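PDB 6ZYL: uncharacterized protein from Streptomyces malaysiense, which catalyses beta-hydroxylation of thioholgamide as a non-heme monooxygenase, probably through iron and 2-oxoglutarate like other members of the phytanoyl-CoA dioxygenase family. Local coordinates for residues I116-A119 / Y120-S123; D152-I155 / A156-T159. All blocks are in the same frame, centred on the assembly; numbering follows the deposited sequence.

Contact 1. Residues I116-A119 / Y120-S123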
ATOM      1  N   ILE A 116       7.528   5.956   4.957  1.00 23.64           N
ATOM      2  CA  ILE A 116       7.877   7.039   5.868  1.00 25.74           C
ATOM      3  C   ILE A 116       9.013   7.839   5.251  1.00 26.40           C
ATOM      4  O   ILE A 116      10.052   7.275   4.888  1.00 26.38           O
ATOM      5  CB  ILE A 116       8.276   6.504   7.255  1.00 27.57           C
ATOM      6  CG1 ILE A 116       7.122   5.701   7.861  1.00 27.10           C
ATOM      7  CG2 ILE A 116       8.672   7.647   8.177  1.00 28.51           C
ATOM      8  CD1 ILE A 116       7.545   4.756   8.966  1.00 32.61           C
ATOM      9  N   ARG A 117       8.808   9.145   5.120  1.00 28.48           N
ATOM     10  CA  ARG A 117       9.847  10.058   4.658  1.00 32.87           C
ATOM     11  C   ARG A 117      10.215  10.975   5.814  1.00 27.01           C
ATOM     12  O   ARG A 117       9.477  11.929   6.109  1.00 28.07           O
ATOM     13  CB  ARG A 117       9.363  10.858   3.449  1.00 33.00           C
ATOM     14  CG  ARG A 117       9.023   9.957   2.267  1.00 33.08           C
ATOM     15  CD  ARG A 117       8.785  10.738   0.990  1.00 40.77           C
ATOM     16  NE  ARG A 117      10.018  10.934   0.232  1.00 44.06           N
ATOM     17  CZ  ARG A 117      10.535  10.040  -0.606  1.00 43.68           C
ATOM     18  NH1 ARG A 117       9.927   8.878  -0.802  1.00 44.85           N
ATOM     19  NH2 ARG A 117      11.661  10.311  -1.250  1.00 46.98           N
ATOM     20  N   PRO A 118      11.321  10.726   6.510  1.00 30.21           N
ATOM     21  CA  PRO A 118      11.608  11.481   7.735  1.00 33.64           C
ATOM     22  C   PRO A 118      11.963  12.927   7.428  1.00 27.35           C
ATOM     23  O   PRO A 118      12.173  13.328   6.280  1.00 27.74           O
ATOM     24  CB  PRO A 118      12.788  10.737   8.370  1.00 34.96           C
ATOM     25  CG  PRO A 118      13.389   9.917   7.277  1.00 40.67           C
ATOM     26  CD  PRO A 118      12.393   9.775   6.157  1.00 33.25           C
ATOM     27  N   ALA A 119      12.028  13.717   8.498  1.00 29.37           N
ATOM     28  CA  ALA A 119      12.357  15.129   8.381  1.00 31.52           C
ATOM     29  C   ALA A 119      13.669  15.316   7.630  1.00 33.00           C
ATOM     30  O   ALA A 119      14.638  14.586   7.846  1.00 32.69           O
ATOM     31  CB  ALA A 119      12.453  15.763   9.770  1.00 31.80           C
ATOM     32  N   TYR A 120      13.682  16.301   6.733  1.00 30.55           N
ATOM     33  CA  TYR A 120      14.895  16.704   6.023  1.00 32.17           C
ATOM     34  C   TYR A 120      15.593  15.511   5.372  1.00 35.60           C
ATOM     35  O   TYR A 120      16.820  15.394   5.393  1.00 39.78           O
ATOM     36  CB  TYR A 120      15.854  17.437   6.963  1.00 32.68           C
ATOM     37  CG  TYR A 120      15.256  18.651   7.638  1.00 31.30           C
ATOM     38  CD1 TYR A 120      14.781  19.719   6.891  1.00 33.32           C
ATOM     39  CD2 TYR A 120      15.168  18.728   9.021  1.00 31.60           C
ATOM     40  CE1 TYR A 120      14.235  20.830   7.501  1.00 35.48           C
ATOM     41  CE2 TYR A 120      14.625  19.835   9.642  1.00 34.08           C
ATOM     42  CZ  TYR A 120      14.159  20.883   8.877  1.00 37.07           C
ATOM     43  OH  TYR A 120      13.615  21.988   9.488  1.00 39.04           O
ATOM     44  N   SER A 121      14.802  14.618   4.785  1.00 35.31           N
ATOM     45  CA  SER A 121      15.328  13.507   4.003  1.00 39.22           C
ATOM     46  C   SER A 121      15.429  13.949   2.547  1.00 50.50           C
ATOM     47  O   SER A 121      14.415  14.273   1.921  1.00 55.10           O
ATOM     48  CB  SER A 121      14.431  12.279   4.132  1.00 39.70           C
ATOM     49  OG  SER A 121      13.294  12.407   3.299  1.00 50.37           O
ATOM     50  N   GLY A 122      16.645  13.957   2.011  1.00 47.90           N
ATOM     51  CA  GLY A 122      16.910  14.547   0.718  1.00 48.67           C
ATOM     52  C   GLY A 122      16.770  13.643  -0.485  1.00 50.36           C
ATOM     53  O   GLY A 122      17.148  14.050  -1.588  1.00 56.81           O
ATOM     54  N   SER A 123      16.226  12.443  -0.325  1.00 48.82           N
ATOM     55  CA  SER A 123      16.161  11.491  -1.423  1.00 51.13           C
ATOM     56  C   SER A 123      14.881  11.671  -2.230  1.00 52.91           C
ATOM     57  O   SER A 123      13.858  12.141  -1.723  1.00 52.72           O
ATOM     58  CB  SER A 123      16.243  10.058  -0.895  1.00 56.76           C
ATOM     59  OG  SER A 123      15.102   9.734  -0.120  1.00 62.49           O
TER

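Contact 2. Residues D152-I155 / A156-T159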
ATOM      1  N   ASP A 152      -0.428  14.696   7.714  1.00 24.65           N
ATOM      2  CA  ASP A 152      -0.753  15.491   6.538  1.00 24.45           C
ATOM      3  C   ASP A 152       0.267  15.219   5.436  1.00 23.20           C
ATOM      4  O   ASP A 152       1.431  14.907   5.704  1.00 21.21           O
ATOM      5  CB  ASP A 152      -0.750  16.985   6.868  1.00 29.38           C
ATOM      6  CG  ASP A 152      -1.896  17.398   7.769  1.00 33.23           C
ATOM      7  OD1 ASP A 152      -2.943  16.716   7.774  1.00 32.08           O
ATOM      8  OD2 ASP A 152      -1.745  18.419   8.470  1.00 40.26           O
ATOM      9  N   THR A 153      -0.167  15.337   4.184  1.00 24.11           N
ATOM     10  CA  THR A 153       0.742  15.355   3.044  1.00 22.82           C
ATOM     11  C   THR A 153       0.641  16.725   2.387  1.00 22.26           C
ATOM     12  O   THR A 153      -0.460  17.178   2.056  1.00 23.91           O
ATOM     13  CB  THR A 153       0.435  14.240   2.039  1.00 22.57           C
ATOM     14  OG1 THR A 153      -0.872  14.421   1.486  1.00 25.23           O
ATOM     15  CG2 THR A 153       0.534  12.877   2.719  1.00 21.73           C
ATOM     16  N   THR A 154       1.785  17.383   2.225  1.00 21.97           N
ATOM     17  CA  THR A 154       1.859  18.755   1.745  1.00 21.66           C
ATOM     18  C   THR A 154       2.782  18.812   0.537  1.00 22.45           C
ATOM     19  O   THR A 154       3.437  17.829   0.179  1.00 23.11           O
ATOM     20  CB  THR A 154       2.374  19.699   2.838  1.00 20.62           C
ATOM     21  OG1 THR A 154       3.797  19.571   2.946  1.00 23.26           O
ATOM     22  CG2 THR A 154       1.737  19.367   4.181  1.00 22.93           C
ATOM     23  N   ILE A 155       2.847  19.989  -0.090  1.00 21.56           N
ATOM     24  CA  ILE A 155       3.718  20.145  -1.248  1.00 20.51           C
ATOM     25  C   ILE A 155       5.192  20.047  -0.886  1.00 21.12           C
ATOM     26  O   ILE A 155       6.031  19.905  -1.783  1.00 23.42           O
ATOM     27  CB  ILE A 155       3.468  21.488  -1.970  1.00 22.45           C
ATOM     28  CG1 ILE A 155       3.819  22.672  -1.067  1.00 22.04           C
ATOM     29  CG2 ILE A 155       2.023  21.586  -2.435  1.00 22.59           C
ATOM     30  CD1 ILE A 155       3.999  23.987  -1.824  1.00 23.94           C
ATOM     31  N   ALA A 156       5.530  20.119   0.405  1.00 22.10           N
ATOM     32  CA  ALA A 156       6.918  20.211   0.827  1.00 23.41           C
ATOM     33  C   ALA A 156       7.407  19.061   1.699  1.00 23.78           C
ATOM     34  O   ALA A 156       8.623  18.937   1.886  1.00 24.59           O
ATOM     35  CB  ALA A 156       7.156  21.527   1.588  1.00 26.33           C
ATOM     36  N   ASN A 157       6.524  18.223   2.239  1.00 22.95           N
ATOM     37  CA  ASN A 157       6.952  17.162   3.141  1.00 24.42           C
ATOM     38  C   ASN A 157       7.146  15.827   2.427  1.00 24.93           C
ATOM     39  O   ASN A 157       7.077  14.772   3.065  1.00 25.90           O
ATOM     40  CB  ASN A 157       5.972  17.035   4.314  1.00 21.46           C
ATOM     41  CG  ASN A 157       4.688  16.310   3.955  1.00 21.47           C
ATOM     42  OD1 ASN A 157       4.355  16.126   2.786  1.00 22.60           O
ATOM     43  ND2 ASN A 157       3.949  15.898   4.978  1.00 25.35           N
ATOM     44  N   GLY A 158       7.413  15.856   1.121  1.00 26.35           N
ATOM     45  CA  GLY A 158       7.824  14.669   0.395  1.00 27.91           C
ATOM     46  C   GLY A 158       6.682  13.825  -0.123  1.00 29.22           C
ATOM     47  O   GLY A 158       6.762  12.592  -0.127  1.00 29.84           O
ATOM     48  N   THR A 159       5.619  14.469  -0.583  1.00 30.29           N
ATOM     49  CA  THR A 159       4.440  13.718  -0.971  1.00 29.81           C
ATOM     50  C   THR A 159       4.618  13.095  -2.356  1.00 27.68           C
ATOM     51  O   THR A 159       5.555  13.396  -3.102  1.00 25.88           O
ATOM     52  CB  THR A 159       3.197  14.610  -0.952  1.00 31.31           C
ATOM     53  OG1 THR A 159       2.023  13.790  -1.035  1.00 25.89           O
ATOM     54  CG2 THR A 159       3.214  15.587  -2.118  1.00 27.83           C
TER
HETATM   55  O   HOH W   1       7.465  17.520  -1.244  1.00 24.65           O

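Contact 1. Residues I116-A119 / Y120-S123
R117 sends its CG out anti to the carbonyl carbon (chi1 -61°) and then bends at chi3 (89°), which carries the guanidinium past the following turn to the carbonyl of S123. There NH2 donates to S123 O at 2.9 Å. The bond is somewhat bent, with an N-H...O angle of 138°; the oxygen lies in the guanidinium plane, while the nitrogen stands above the plane of the S123 carbonyl. The S123 hydroxyl keeps more distance, its OG 3.7 Å from R117 NH2. Between these ends the chain reverses in a type II beta turn from P118 to S121, with Y120 at positive phi. Its closing bond, S121 N to P118 O, is weak at 3.3 Å, and S121 OG adds a second weak bond to the same oxygen. The S121 side chain folds back inside the bend, so that its CB rests against P118 CD at 3.8 Å. The turn follows the end of strand 107-117 at the surface. R117 pairs through its backbone with R229 of the adjoining antiparallel strand 229-237, and the loop before that strand lies against this segment: N223 ND2 is hydrogen-bonded to R117 O, and the backbones of Y120 and T225 are bonded.

Contact 2. Residues D152-I155 / A156-T159
N157 reaches back across the bend to D152 and T154. Its CB passes T154 OG1 at 3.6 Å, and N157 CG lies 3.5 Å from the same oxygen. At the tip the carboxamide divides its work: OD1 accepts T154 N at 2.9 Å in a nearly straight bond (175°), although that nitrogen lies well above the carbonyl plane, and ND2 donates to D152 O at 2.8 Å, with the oxygen close to the amide plane. Two backbone groups thus fix the rotation of the amide. T154 answers in the other direction. Its OG1, placed between its own backbone N and carbonyl carbon (chi1 78°), accepts A156 N at 3.1 Å, an ST turn, with a weaker bond from N157 N. A water bridges I155 O and G158 N. The T159 side chain crosses that of T153 at about a right angle; its OG1 lies 3.5 Å from T153 CB, its CG2 3.2 Å from T154 O. The hydroxyls of T153 and T159 both bond to V202 O. This bend, held by side-chain-to-backbone bonds, forms part of the connection between strand 143-149 of the larger sheet and strand 160-162 of the four-stranded sheet, consistent with the double-stranded beta-helix fold of 2-oxoglutarate oxygenases.

Both contacts are local chain reversals with centres about 11 Å apart, and they meet where R117 CD packs on G158 O at 3.0 Å. Contact 1 is a surface feature with no buried residue, governed by one arginine bond and a weakly closed turn; the R117 side chain also lies near a bound tartaric acid, probably from the crystallisation liquor. Contact 2 is partly buried and relies on a denser set of side-chain-to-backbone bonds from an asparagine and a threonine. They share support: N223, T225 and R229 each touch or bond to residues of both. Contact 1 extends from a strand of the larger sheet, whereas contact 2 lies in the loop joining the two sheets.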